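Local coordinates for protein collectin placenta 1 (Mus musculus, PDB 2OX9) that binds the leukocyte cell-surface glycan Lewis(x) through a calcium-dependent C-type lectin carbohydrate-recognition domain and probably serves as a scavenger receptor, at residues K30-C33 and E34-S38; F42-S45 and R46-Q50; Q50-K53 and K54-G58. One frame throughout, in Å; residues are numbered along the deposited sequence.

Contact 1: residues K30-C33 and E34-S38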
# COMPACT_ATOMS: atom_id res chain seq x y z
N LYS A 30 -4.71 -6.47 -4.78
CA LYS A 30 -3.86 -7.56 -4.32
C LYS A 30 -3.77 -8.62 -5.40
O LYS A 30 -2.71 -9.17 -5.67
CB LYS A 30 -4.46 -8.15 -3.04
CG LYS A 30 -3.79 -9.41 -2.54
CD LYS A 30 -4.29 -9.75 -1.13
CE LYS A 30 -3.63 -11.02 -0.60
NZ LYS A 30 -3.95 -11.23 0.85
N LEU A 31 -4.91 -8.90 -6.02
CA LEU A 31 -4.99 -9.90 -7.08
C LEU A 31 -4.22 -9.49 -8.33
O LEU A 31 -3.59 -10.31 -8.97
CB LEU A 31 -6.45 -10.13 -7.46
CG LEU A 31 -6.68 -11.30 -8.40
CD1 LEU A 31 -6.77 -12.56 -7.56
CD2 LEU A 31 -7.96 -11.09 -9.21
N PHE A 32 -4.30 -8.20 -8.66
CA PHE A 32 -3.63 -7.66 -9.84
C PHE A 32 -2.12 -7.84 -9.75
O PHE A 32 -1.48 -8.30 -10.69
CB PHE A 32 -3.97 -6.17 -9.97
CG PHE A 32 -3.36 -5.51 -11.16
CD1 PHE A 32 -4.12 -5.32 -12.32
CD2 PHE A 32 -2.05 -5.04 -11.13
CE1 PHE A 32 -3.57 -4.65 -13.42
CE2 PHE A 32 -1.51 -4.38 -12.23
CZ PHE A 32 -2.27 -4.18 -13.38
N CYS A 33 -1.54 -7.48 -8.61
CA CYS A 33 -0.11 -7.62 -8.42
C CYS A 33 0.32 -9.08 -8.44
O CYS A 33 1.42 -9.41 -8.92
CB CYS A 33 0.34 -6.99 -7.08
SG CYS A 33 0.12 -5.19 -6.94
N GLU A 34 -0.52 -9.97 -7.92
CA GLU A 34 -0.19 -11.39 -7.91
C GLU A 34 -0.11 -11.93 -9.34
O GLU A 34 0.72 -12.79 -9.65
CB GLU A 34 -1.24 -12.18 -7.12
CG GLU A 34 -1.30 -11.79 -5.65
CD GLU A 34 -2.39 -12.51 -4.89
OE1 GLU A 34 -3.36 -12.95 -5.55
OE2 GLU A 34 -2.30 -12.62 -3.65
N ASP A 35 -0.96 -11.40 -10.22
CA ASP A 35 -0.97 -11.81 -11.62
C ASP A 35 0.32 -11.39 -12.32
O ASP A 35 0.67 -11.93 -13.37
CB ASP A 35 -2.18 -11.20 -12.34
CG ASP A 35 -2.01 -11.17 -13.86
OD1 ASP A 35 -1.23 -10.34 -14.37
OD2 ASP A 35 -2.66 -11.99 -14.55
N LYS A 36 1.01 -10.41 -11.73
CA LYS A 36 2.26 -9.90 -12.29
C LYS A 36 3.47 -10.49 -11.56
O LYS A 36 4.61 -10.06 -11.77
CB LYS A 36 2.32 -8.38 -12.15
CG LYS A 36 1.08 -7.63 -12.60
CD LYS A 36 0.79 -7.83 -14.07
CE LYS A 36 -0.52 -7.15 -14.46
NZ LYS A 36 -1.71 -7.73 -13.73
N SER A 37 3.23 -11.48 -10.71
CA SER A 37 4.30 -12.10 -9.93
C SER A 37 4.91 -11.04 -9.00
O SER A 37 6.12 -10.95 -8.84
CB SER A 37 5.38 -12.69 -10.84
OG SER A 37 4.85 -13.72 -11.65
N SER A 38 4.04 -10.24 -8.39
CA SER A 38 4.46 -9.18 -7.48
C SER A 38 3.46 -9.11 -6.33
O SER A 38 2.48 -9.86 -6.31
CB SER A 38 4.52 -7.84 -8.21
OG SER A 38 3.25 -7.43 -8.68
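Glu34 meets Lys30 one turn back in the last turns of helix 26-35 of the C-type lectin domain, which ends here in a Schellman motif. Its N donates to Lys30 O, and Glu34 CG comes to 3.0 Å from Lys30 O; the two side chains cross at a slant, Glu34 OE2 staying 5.0 Å from Lys30 NZ, an opposite charge near but not touching. Asp35 N carries the helical pattern on to Leu31 O. Bent at chi2 and again at chi4 (-62° and -63°), the Lys36 chain folds back so that NZ sits over the centre of the Phe32 ring, 3.4 Å from the centroid, a cation-pi contact. The same ammonium donates to Phe32 O at 3.1 Å and forms a salt bridge with Asp35 OD1 at 2.7 Å, approaching from above the carboxylate plane, so three groups fix it. Phe126 meets the Phe32 ring edge-to-face. Ser37, with positive phi, is the C-prime residue, its N bonded to Glu34 O. Ser38 closes the turn on Cys33, whose SG is disulfide-bonded to Cys128: Cys33 O accepts from Lys36 N, from Ser38 N at 2.8 Å and from Ser38 OG at 2.7 Å.

Contact 2: residues F42-S45 and R46-Q50; sequences FINS and REEQQ. With CA (calcium ion), chain L.
Glu48 OE2 accepts two hydrogen bonds, one from the backbone N-H of Asn44 (N to OE2 3.0 Å, nearly straight at 167°) and one from a water at 2.8 Å. That water also hydrogen-bonds Ser45 OG, and the group forms part of a calcium site where a loop of the C-type lectin domain turns into helix 46-54. The Asn44 N-H meets OE2 on the anti side, somewhat out of the carboxylate plane, and thus ties the loop to the same side chain that holds the metal. The other carboxylate oxygen, Glu48 OE1, binds the calcium ion at 2.5 Å, joined by Phe42 O at 2.3 Å, Asn44 OD1 at 2.6 Å and two waters; Glu129 completes the site. Glu48 reaches the metal because CG stands anti to the backbone N (chi1 -175°) and the chain beyond is extended, lying alongside Asn44 and pointing the same way, with amide and carboxylate planes only 19° apart. Tyr17 OH hydrogen-bonds Glu48 OE1, a second-shell contact that would help to hold the carboxylate in place. Ser45 is the N-cap: its OG accepts from Glu48 N at 3.3 Å, while its carbonyl takes Gln49 N. Gln49, bent at chi2, lies against Ile43, and its amide oxygen accepts from Trp115 NE1. Gln49 OE1 rests 3.5 Å from Ile43 CD1.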
# COMPACT_ATOMS: atom_id res chain seq x y z
N PHE A 42 5.48 -3.25 0.00
CA PHE A 42 5.84 -3.31 1.42
C PHE A 42 6.87 -2.19 1.58
O PHE A 42 7.92 -2.21 0.95
CB PHE A 42 6.52 -4.64 1.79
CG PHE A 42 5.65 -5.85 1.60
CD1 PHE A 42 6.20 -7.13 1.68
CD2 PHE A 42 4.28 -5.73 1.35
CE1 PHE A 42 5.42 -8.26 1.50
CE2 PHE A 42 3.49 -6.86 1.17
CZ PHE A 42 4.07 -8.13 1.24
N ILE A 43 6.56 -1.20 2.41
CA ILE A 43 7.48 -0.08 2.60
C ILE A 43 8.26 -0.33 3.89
O ILE A 43 7.73 -0.16 4.99
CB ILE A 43 6.69 1.24 2.68
CG1 ILE A 43 5.81 1.37 1.43
CG2 ILE A 43 7.65 2.43 2.79
CD1 ILE A 43 4.91 2.60 1.43
N ASN A 44 9.53 -0.72 3.74
CA ASN A 44 10.39 -1.07 4.87
C ASN A 44 11.37 -0.02 5.38
O ASN A 44 12.10 -0.29 6.34
CB ASN A 44 11.19 -2.34 4.52
CG ASN A 44 10.38 -3.35 3.73
OD1 ASN A 44 10.22 -3.23 2.51
ND2 ASN A 44 9.86 -4.35 4.43
N SER A 45 11.43 1.15 4.77
CA SER A 45 12.38 2.16 5.23
C SER A 45 12.00 3.57 4.79
O SER A 45 11.16 3.74 3.90
CB SER A 45 13.77 1.84 4.70
OG SER A 45 13.82 1.95 3.28
N ARG A 46 12.62 4.58 5.41
CA ARG A 46 12.31 5.95 5.04
C ARG A 46 12.80 6.26 3.62
O ARG A 46 12.18 7.07 2.92
CB ARG A 46 12.93 6.94 6.03
CG ARG A 46 14.43 6.83 6.20
CD ARG A 46 14.96 7.94 7.10
NE ARG A 46 16.40 7.83 7.32
CZ ARG A 46 17.13 8.76 7.93
NH1 ARG A 46 16.56 9.87 8.38
NH2 ARG A 46 18.44 8.59 8.08
N GLU A 47 13.87 5.61 3.18
CA GLU A 47 14.40 5.86 1.84
C GLU A 47 13.44 5.33 0.79
O GLU A 47 13.21 5.98 -0.23
CB GLU A 47 15.77 5.22 1.64
CG GLU A 47 16.85 5.75 2.54
CD GLU A 47 17.22 4.76 3.62
OE1 GLU A 47 16.31 4.30 4.34
OE2 GLU A 47 18.43 4.45 3.73
N GLU A 48 12.88 4.15 1.03
CA GLU A 48 11.94 3.56 0.08
C GLU A 48 10.66 4.40 0.10
O GLU A 48 10.02 4.61 -0.93
CB GLU A 48 11.63 2.10 0.45
CG GLU A 48 10.75 1.39 -0.58
CD GLU A 48 10.46 -0.06 -0.23
OE1 GLU A 48 10.07 -0.82 -1.15
OE2 GLU A 48 10.60 -0.45 0.95
N GLN A 49 10.30 4.88 1.28
CA GLN A 49 9.10 5.71 1.45
C GLN A 49 9.21 7.02 0.68
O GLN A 49 8.26 7.44 0.03
CB GLN A 49 8.88 6.03 2.94
CG GLN A 49 7.81 7.08 3.21
CD GLN A 49 6.44 6.65 2.74
OE1 GLN A 49 5.99 5.53 3.01
NE2 GLN A 49 5.75 7.55 2.05
N GLN A 50 10.37 7.66 0.79
CA GLN A 50 10.62 8.92 0.11
C GLN A 50 10.58 8.76 -1.40
O GLN A 50 10.01 9.60 -2.11
CB GLN A 50 11.98 9.48 0.52
CG GLN A 50 11.92 10.74 1.38
CD GLN A 50 11.13 11.87 0.73
OE1 GLN A 50 11.39 12.26 -0.41
NE2 GLN A 50 10.15 12.40 1.46
CA CA L . 9.80 -3.06 -0.05
O HOH W 1 13.00 -0.50 2.38
O HOH W 2 11.97 -3.61 -0.19
O HOH W 3 9.56 -5.34 0.53

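Contact 3: residues Q50-K53 and K54-G58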
# COMPACT_ATOMS: atom_id res chain seq x y z
N GLN A 50 10.37 7.66 0.79
CA GLN A 50 10.62 8.92 0.11
C GLN A 50 10.58 8.76 -1.40
O GLN A 50 10.01 9.60 -2.11
CB GLN A 50 11.98 9.48 0.52
CG GLN A 50 11.92 10.74 1.38
CD GLN A 50 11.13 11.87 0.73
OE1 GLN A 50 11.39 12.26 -0.41
NE2 GLN A 50 10.15 12.40 1.46
N TRP A 51 11.21 7.70 -1.89
CA TRP A 51 11.26 7.43 -3.33
C TRP A 51 9.83 7.17 -3.83
O TRP A 51 9.45 7.61 -4.91
CB TRP A 51 12.13 6.20 -3.60
CG TRP A 51 12.33 5.90 -5.05
CD1 TRP A 51 13.20 6.51 -5.90
CD2 TRP A 51 11.60 4.95 -5.83
NE1 TRP A 51 13.07 5.99 -7.17
CE2 TRP A 51 12.09 5.03 -7.16
CE3 TRP A 51 10.58 4.03 -5.54
CZ2 TRP A 51 11.60 4.24 -8.19
CZ3 TRP A 51 10.09 3.24 -6.58
CH2 TRP A 51 10.60 3.35 -7.88
N ILE A 52 9.05 6.45 -3.03
CA ILE A 52 7.67 6.16 -3.41
C ILE A 52 6.84 7.43 -3.41
O ILE A 52 6.01 7.64 -4.31
CB ILE A 52 7.03 5.12 -2.45
CG1 ILE A 52 7.57 3.73 -2.77
CG2 ILE A 52 5.51 5.13 -2.59
CD1 ILE A 52 7.06 2.64 -1.83
N LYS A 53 7.08 8.29 -2.42
CA LYS A 53 6.36 9.55 -2.29
C LYS A 53 6.43 10.41 -3.55
O LYS A 53 5.43 10.97 -3.99
CB LYS A 53 6.92 10.35 -1.10
CG LYS A 53 6.29 11.72 -0.93
CD LYS A 53 7.13 12.61 -0.05
CE LYS A 53 6.63 14.04 -0.07
NZ LYS A 53 7.41 14.90 0.85
N LYS A 54 7.61 10.50 -4.15
CA LYS A 54 7.75 11.33 -5.34
C LYS A 54 7.09 10.77 -6.60
O LYS A 54 6.88 11.50 -7.57
CB LYS A 54 9.23 11.63 -5.57
CG LYS A 54 9.77 12.65 -4.57
CD LYS A 54 11.25 12.50 -4.37
CE LYS A 54 11.77 13.42 -3.28
NZ LYS A 54 13.15 13.02 -2.86
N HIS A 55 6.75 9.49 -6.57
CA HIS A 55 6.08 8.86 -7.70
C HIS A 55 4.57 8.78 -7.51
O HIS A 55 3.85 8.25 -8.38
CB HIS A 55 6.59 7.44 -7.92
CG HIS A 55 7.90 7.37 -8.63
ND1 HIS A 55 9.11 7.37 -7.96
CD2 HIS A 55 8.20 7.35 -9.95
CE1 HIS A 55 10.09 7.34 -8.84
NE2 HIS A 55 9.57 7.33 -10.05
N THR A 56 4.07 9.29 -6.39
CA THR A 56 2.65 9.22 -6.13
C THR A 56 1.98 10.54 -5.77
O THR A 56 0.88 10.53 -5.23
CB THR A 56 2.32 8.16 -5.02
OG1 THR A 56 3.10 8.42 -3.85
CG2 THR A 56 2.60 6.76 -5.51
N VAL A 57 2.62 11.67 -6.06
CA VAL A 57 1.96 12.93 -5.75
C VAL A 57 0.73 13.02 -6.65
O VAL A 57 0.77 12.62 -7.81
CB VAL A 57 2.92 14.15 -5.94
CG1 VAL A 57 4.10 13.77 -6.81
CG2 VAL A 57 2.17 15.33 -6.54
N GLY A 58 -0.36 13.52 -6.10
CA GLY A 58 -1.59 13.62 -6.87
C GLY A 58 -2.78 13.34 -5.96
O GLY A 58 -2.61 12.92 -4.81
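Residues 50-53 are the last part of helix 46-54, and the chain then leaves the helix through 54-58. Lys54 N still bonds Gln50 O four residues back, but the next two amides reach only three back, His55 N to Ile52 O at 3.0 Å and Thr56 N to Lys53 O at 3.2 Å. The carbonyl this shift bypasses, Trp51 O, is taken by a side chain: His55 ND1 donates to it at 3.1 Å, almost straight (175°) and in the imidazole plane. With CG beside its own backbone N (chi1 -79°), the imidazole folds back along the helix, and His55 CE1 comes over one face of the indole, 3.5 Å from Trp51 CE2. The rings are oblique, their planes at 46°. Phe12 stacks on Trp51 and Phe19 on His55, so the pair continues into the strands 10-12 and 15-19. Lys54 NZ makes a weak bond to Gln50 OE1. Thr56, buried against Ile127 of strand 125-131, has its OG1 3.0 Å from Ile52 O. The bond to Trp51 O puts a proton on His55 ND1 and satisfies a helix-end carbonyl; together with the ring contacts to Trp51 and Phe19 it would hold the rotation of the imidazole.

How the contacts relate
Contacts 2 and 3 lie on the two ends of helix 46-54 and share Gln50; they touch where Ile43 CG1 packs on Ile52 CD1 at 3.7 Å. Contact 1 closes the other helix, 26-35, its centre about 20 Å from the centre of contact 2 and 21 Å from that of contact 3. It is largely a surface contact with one buried residue, Cys33, whereas contacts 2 and 3 are partly buried. Contact 2 caps a helix start with a serine and binds a calcium ion beside it; contacts 1 and 3 end helices, one with a Schellman turn and a lysine over an aromatic ring, the other with a histidine hydrogen-bonded to a carbonyl. From strand 125-131, Cys128 packs on contact 1, Ile127 on contact 3, and Glu129 shares the calcium ion of contact 2.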